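Local structure of HTH-type transcriptional regulator cbl (Escherichia coli K12, 2FYI) at residues I110-T123 against I151-A165. The protein is a LysR-family transcriptional regulator, possibly an accessory regulator of the cys regulon, represented here by its cofactor-binding domain. Sequence-based numbering, arbitrary orientation. Where two conformers were deposited one is given.
Sequences IAKWPLITYRQGIT and IKTYVALGLGIGLVA
Tyr118 spreads one face of its ring over CD1 of Ile151, which sits 4.0 Å from the ring centroid in a CH-pi contact, while CB of Thr123 lies on the opposite face. At the ring's edge the hydroxyl takes the N-H of Ala165, with OH to N 3.0 Å apart and 159° at the hydrogen; the same oxygen is also hydrogen-bonded to Ser148 OG. A phenylalanine here would probably leave the Ala165 N-H and Ser148 OG without the oxygen they share. Strands 115-118 and 161-165 run parallel: Ile116 N binds Ile161 O at 2.7 Å, and Ile116 O accepts a hydrogen bond from Leu163 N. Beyond this last backbone bond, Thr117 OG1, anti to its own N (chi1 -158°), donates to Leu163 O at 3.0 Å, tilted 24° from the carbonyl plane. On the sheet face toward helix 148-157, CD1 of Ile116 packs on Val155 CG2 at 3.7 Å and on Tyr154 CB, and the side chains of Ile116 and Ile151 slide past each other in opposite directions, CG2 to CG2. Leu115 CD2 meets Ile161 CG1 on the other face, where Leu163 also touches Ile128 of helix 125-134. Strand 115-118 pairs in parallel with both 141-145 and 161-165, with helix 148-157 on the Ile116 face and helix 125-134 on the Leu163 face, in an alpha/beta core of the LysR substrate-binding domain.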
loop_
_atom_site.group_PDB
_atom_site.type_symbol
_atom_site.label_atom_id
_atom_site.label_comp_id
_atom_site.label_asym_id
_atom_site.label_seq_id
_atom_site.Cartn_x
_atom_site.Cartn_y
_atom_site.Cartn_z
ATOM N N ILE A 110 13.790 -4.595 22.179
ATOM C CA ILE A 110 12.742 -4.411 21.225
ATOM C C ILE A 110 12.072 -5.760 21.035
ATOM O O ILE A 110 10.864 -5.833 20.800
ATOM C CB ILE A 110 13.309 -3.883 19.922
ATOM C CG1 ILE A 110 13.942 -2.504 20.170
ATOM C CG2 ILE A 110 12.249 -3.872 18.817
ATOM C CD1 ILE A 110 14.556 -1.835 18.902
ATOM N N ALA A 111 12.833 -6.844 21.168
ATOM C CA ALA A 111 12.288 -8.144 20.782
ATOM C C ALA A 111 11.117 -8.617 21.659
ATOM O O ALA A 111 10.360 -9.507 21.274
ATOM C CB ALA A 111 13.374 -9.176 20.716
ATOM N N LYS A 112 10.985 -8.002 22.832
ATOM C CA LYS A 112 9.937 -8.302 23.799
ATOM C C LYS A 112 8.578 -7.858 23.355
ATOM O O LYS A 112 7.596 -8.377 23.873
ATOM C CB LYS A 112 10.216 -7.623 25.115
ATOM C CG LYS A 112 11.523 -8.042 25.660
ATOM C CD LYS A 112 11.572 -7.860 27.166
ATOM C CE LYS A 112 13.010 -7.963 27.709
ATOM N NZ LYS A 112 13.721 -9.197 27.201
ATOM N N TRP A 113 8.479 -6.917 22.418
ATOM C CA TRP A 113 7.162 -6.325 22.127
ATOM C C TRP A 113 6.577 -6.814 20.822
ATOM O O TRP A 113 7.315 -7.285 19.942
ATOM C CB TRP A 113 7.277 -4.825 22.071
ATOM C CG TRP A 113 7.935 -4.304 23.258
ATOM C CD1 TRP A 113 9.301 -4.302 23.550
ATOM C CD2 TRP A 113 7.292 -3.716 24.354
ATOM N NE1 TRP A 113 9.510 -3.737 24.787
ATOM C CE2 TRP A 113 8.293 -3.377 25.301
ATOM C CE3 TRP A 113 5.962 -3.444 24.637
ATOM C CZ2 TRP A 113 8.000 -2.775 26.484
ATOM C CZ3 TRP A 113 5.666 -2.879 25.812
ATOM C CH2 TRP A 113 6.681 -2.528 26.733
ATOM N N PRO A 114 5.243 -6.728 20.682
ATOM C CA PRO A 114 4.594 -7.031 19.392
ATOM C C PRO A 114 5.112 -6.132 18.254
ATOM O O PRO A 114 5.044 -4.936 18.383
ATOM C CB PRO A 114 3.102 -6.740 19.692
ATOM C CG PRO A 114 2.980 -6.921 21.155
ATOM C CD PRO A 114 4.260 -6.392 21.727
ATOM N N LEU A 115 5.638 -6.676 17.164
ATOM C CA LEU A 115 6.103 -5.804 16.078
ATOM C C LEU A 115 5.115 -5.653 14.959
ATOM O O LEU A 115 4.395 -6.606 14.595
ATOM C CB LEU A 115 7.347 -6.320 15.433
ATOM C CG LEU A 115 8.512 -6.198 16.375
ATOM C CD1 LEU A 115 9.816 -6.473 15.596
ATOM C CD2 LEU A 115 8.495 -4.808 17.027
ATOM N N ILE A 116 5.104 -4.452 14.389
ATOM C CA ILE A 116 4.322 -4.179 13.219
ATOM C C ILE A 116 5.315 -3.707 12.203
ATOM O O ILE A 116 5.902 -2.646 12.338
ATOM C CB ILE A 116 3.305 -3.091 13.471
ATOM C CG1 ILE A 116 2.486 -3.416 14.698
ATOM C CG2 ILE A 116 2.388 -2.910 12.266
ATOM C CD1 ILE A 116 1.692 -2.246 15.108
ATOM N N THR A 117 5.531 -4.514 11.182
ATOM C CA THR A 117 6.572 -4.189 10.230
ATOM C C THR A 117 6.303 -4.770 8.856
ATOM O O THR A 117 5.267 -5.407 8.646
ATOM C CB THR A 117 7.943 -4.596 10.736
ATOM O OG1 THR A 117 8.914 -3.826 10.040
ATOM C CG2 THR A 117 8.200 -6.044 10.495
ATOM N N TYR A 118 7.222 -4.523 7.927
ATOM C CA TYR A 118 7.039 -4.955 6.544
ATOM C C TYR A 118 7.068 -6.461 6.419
ATOM O O TYR A 118 7.732 -7.138 7.173
ATOM C CB TYR A 118 8.116 -4.347 5.642
ATOM C CG TYR A 118 8.182 -2.855 5.776
ATOM C CD1 TYR A 118 9.265 -2.254 6.416
ATOM C CD2 TYR A 118 7.146 -2.054 5.314
ATOM C CE1 TYR A 118 9.329 -0.888 6.574
ATOM C CE2 TYR A 118 7.199 -0.694 5.462
ATOM C CZ TYR A 118 8.298 -0.115 6.105
ATOM O OH TYR A 118 8.382 1.250 6.266
ATOM N N ARG A 119 6.349 -6.986 5.450
ATOM C CA ARG A 119 6.382 -8.396 5.198
ATOM C C ARG A 119 7.742 -8.789 4.583
ATOM O O ARG A 119 8.454 -7.946 4.087
ATOM C CB ARG A 119 5.260 -8.719 4.241
ATOM C CG ARG A 119 5.783 -9.023 2.891
ATOM C CD ARG A 119 4.780 -8.813 1.812
ATOM N NE ARG A 119 3.559 -9.588 1.976
ATOM C CZ ARG A 119 2.757 -9.844 0.958
ATOM N NH1 ARG A 119 3.106 -9.411 -0.245
ATOM N NH2 ARG A 119 1.632 -10.519 1.127
ATOM N N GLN A 120 8.102 -10.068 4.604
ATOM C CA GLN A 120 9.399 -10.495 4.083
ATOM C C GLN A 120 9.470 -10.177 2.634
ATOM O O GLN A 120 8.489 -10.331 1.932
ATOM C CB GLN A 120 9.593 -11.990 4.233
ATOM C CG GLN A 120 9.115 -12.505 5.554
ATOM C CD GLN A 120 9.929 -13.686 6.032
ATOM O OE1 GLN A 120 9.782 -14.808 5.535
ATOM N NE2 GLN A 120 10.792 -13.441 7.002
ATOM N N GLY A 121 10.644 -9.744 2.189
ATOM C CA GLY A 121 10.864 -9.427 0.794
ATOM C C GLY A 121 10.738 -7.952 0.484
ATOM O O GLY A 121 11.088 -7.515 -0.618
ATOM N N ILE A 122 10.242 -7.168 1.436
ATOM C CA ILE A 122 9.957 -5.765 1.145
ATOM C C ILE A 122 10.325 -4.756 2.241
ATOM O O ILE A 122 10.202 -5.017 3.444
ATOM C CB ILE A 122 8.482 -5.539 0.710
ATOM C CG1 ILE A 122 7.524 -5.764 1.880
ATOM C CG2 ILE A 122 8.128 -6.421 -0.463
ATOM C CD1 ILE A 122 6.539 -4.685 2.018
ATOM N N THR A 123 10.754 -3.589 1.772
ATOM C CA THR A 123 11.297 -2.505 2.591
ATOM C C THR A 123 12.264 -2.925 3.712
ATOM O O THR A 123 12.108 -2.588 4.892
ATOM C CB THR A 123 10.162 -1.571 3.028
ATOM O OG1 THR A 123 9.397 -1.267 1.865
ATOM C CG2 THR A 123 10.684 -0.253 3.556
ATOM N N ILE A 151 1.290 0.422 8.890
ATOM C CA ILE A 151 2.031 0.421 10.129
ATOM C C ILE A 151 1.655 1.591 11.015
ATOM O O ILE A 151 1.422 1.403 12.214
ATOM C CB ILE A 151 3.535 0.403 9.914
ATOM C CG1 ILE A 151 3.922 -0.808 9.065
ATOM C CG2 ILE A 151 4.257 0.278 11.229
ATOM C CD1 ILE A 151 5.377 -0.845 8.624
ATOM N N LYS A 152 1.573 2.801 10.473
ATOM C CA LYS A 152 1.199 3.943 11.346
ATOM C C LYS A 152 -0.153 3.736 12.037
ATOM O O LYS A 152 -0.292 3.980 13.236
ATOM C CB LYS A 152 1.192 5.279 10.611
ATOM C CG LYS A 152 2.568 5.791 10.306
ATOM C CD LYS A 152 2.532 6.638 9.035
ATOM C CE LYS A 152 3.911 7.166 8.611
ATOM N NZ LYS A 152 3.765 7.884 7.273
ATOM N N THR A 153 -1.142 3.261 11.285
ATOM C CA THR A 153 -2.473 3.090 11.828
ATOM C C THR A 153 -2.464 2.135 13.014
ATOM O O THR A 153 -3.117 2.408 14.024
ATOM C CB THR A 153 -3.419 2.622 10.733
ATOM O OG1 THR A 153 -3.440 3.627 9.712
ATOM C CG2 THR A 153 -4.829 2.369 11.232
ATOM N N TYR A 154 -1.719 1.028 12.923
ATOM C CA TYR A 154 -1.842 0.009 13.958
ATOM C C TYR A 154 -1.005 0.335 15.189
ATOM O O TYR A 154 -1.326 -0.120 16.306
ATOM C CB TYR A 154 -1.692 -1.428 13.390
ATOM C CG TYR A 154 -2.960 -1.736 12.702
ATOM C CD1 TYR A 154 -3.125 -1.459 11.345
ATOM C CD2 TYR A 154 -4.053 -2.133 13.423
ATOM C CE1 TYR A 154 -4.361 -1.663 10.717
ATOM C CE2 TYR A 154 -5.291 -2.317 12.818
ATOM C CZ TYR A 154 -5.444 -2.089 11.469
ATOM O OH TYR A 154 -6.701 -2.267 10.892
ATOM N N VAL A 155 0.038 1.143 15.004
ATOM C CA VAL A 155 0.825 1.574 16.150
ATOM C C VAL A 155 -0.034 2.562 16.919
ATOM O O VAL A 155 -0.149 2.509 18.147
ATOM C CB VAL A 155 2.141 2.245 15.722
ATOM C CG1 VAL A 155 2.771 2.987 16.889
ATOM C CG2 VAL A 155 3.112 1.222 15.077
ATOM N N ALA A 156 -0.667 3.457 16.180
ATOM C CA ALA A 156 -1.577 4.418 16.776
ATOM C C ALA A 156 -2.703 3.698 17.497
ATOM O O ALA A 156 -3.099 4.109 18.556
ATOM C CB ALA A 156 -2.130 5.330 15.728
ATOM N N LEU A 157 -3.206 2.607 16.936
ATOM C CA LEU A 157 -4.323 1.891 17.513
ATOM C C LEU A 157 -3.977 1.189 18.804
ATOM O O LEU A 157 -4.861 0.914 19.593
ATOM C CB LEU A 157 -4.796 0.831 16.548
ATOM C CG LEU A 157 -6.214 0.372 16.828
ATOM C CD1 LEU A 157 -7.152 1.489 16.445
ATOM C CD2 LEU A 157 -6.513 -0.848 15.989
ATOM N N GLY A 158 -2.711 0.853 19.023
ATOM C CA GLY A 158 -2.355 0.110 20.198
ATOM C C GLY A 158 -1.902 -1.314 19.966
ATOM O O GLY A 158 -1.416 -1.969 20.886
ATOM N N LEU A 159 -2.016 -1.816 18.744
ATOM C CA LEU A 159 -1.662 -3.204 18.461
ATOM C C LEU A 159 -0.226 -3.627 18.794
ATOM O O LEU A 159 -0.016 -4.815 19.061
ATOM C CB LEU A 159 -1.913 -3.489 17.006
ATOM C CG LEU A 159 -2.029 -4.956 16.633
ATOM C CD1 LEU A 159 -3.320 -5.551 17.212
ATOM C CD2 LEU A 159 -2.003 -5.072 15.115
ATOM N N GLY A 160 0.735 -2.685 18.773
ATOM C CA GLY A 160 2.174 -2.983 18.898
ATOM C C GLY A 160 3.116 -1.827 18.506
ATOM O O GLY A 160 2.679 -0.705 18.271
ATOM N N ILE A 161 4.413 -2.056 18.438
ATOM C CA ILE A 161 5.309 -0.999 17.976
ATOM C C ILE A 161 5.749 -1.239 16.521
ATOM O O ILE A 161 5.593 -2.345 15.985
ATOM C CB ILE A 161 6.557 -0.916 18.853
ATOM C CG1 ILE A 161 7.365 -2.205 18.716
ATOM C CG2 ILE A 161 6.175 -0.659 20.280
ATOM C CD1 ILE A 161 8.352 -2.438 19.787
ATOM N N GLY A 162 6.303 -0.224 15.873
ATOM C CA GLY A 162 6.571 -0.353 14.448
ATOM C C GLY A 162 8.020 -0.176 14.079
ATOM O O GLY A 162 8.729 0.663 14.655
ATOM N N LEU A 163 8.479 -0.976 13.125
ATOM C CA LEU A 163 9.753 -0.698 12.469
ATOM C C LEU A 163 9.443 -0.137 11.095
ATOM O O LEU A 163 8.840 -0.825 10.272
ATOM C CB LEU A 163 10.599 -1.959 12.382
ATOM C CG LEU A 163 11.237 -2.228 13.753
ATOM C CD1 LEU A 163 11.823 -3.589 13.837
ATOM C CD2 LEU A 163 12.308 -1.216 14.055
ATOM N N VAL A 164 9.779 1.127 10.866
ATOM C CA VAL A 164 9.482 1.780 9.590
ATOM C C VAL A 164 10.709 2.442 8.998
ATOM O O VAL A 164 11.566 2.919 9.722
ATOM C CB VAL A 164 8.409 2.863 9.731
ATOM C CG1 VAL A 164 7.137 2.262 10.144
ATOM C CG2 VAL A 164 8.824 3.886 10.755
ATOM N N ALA A 165 10.780 2.455 7.674
ATOM C CA ALA A 165 11.739 3.270 6.932
ATOM C C ALA A 165 11.812 4.686 7.519
ATOM O O ALA A 165 10.787 5.305 7.719
ATOM C CB ALA A 165 11.295 3.329 5.487
#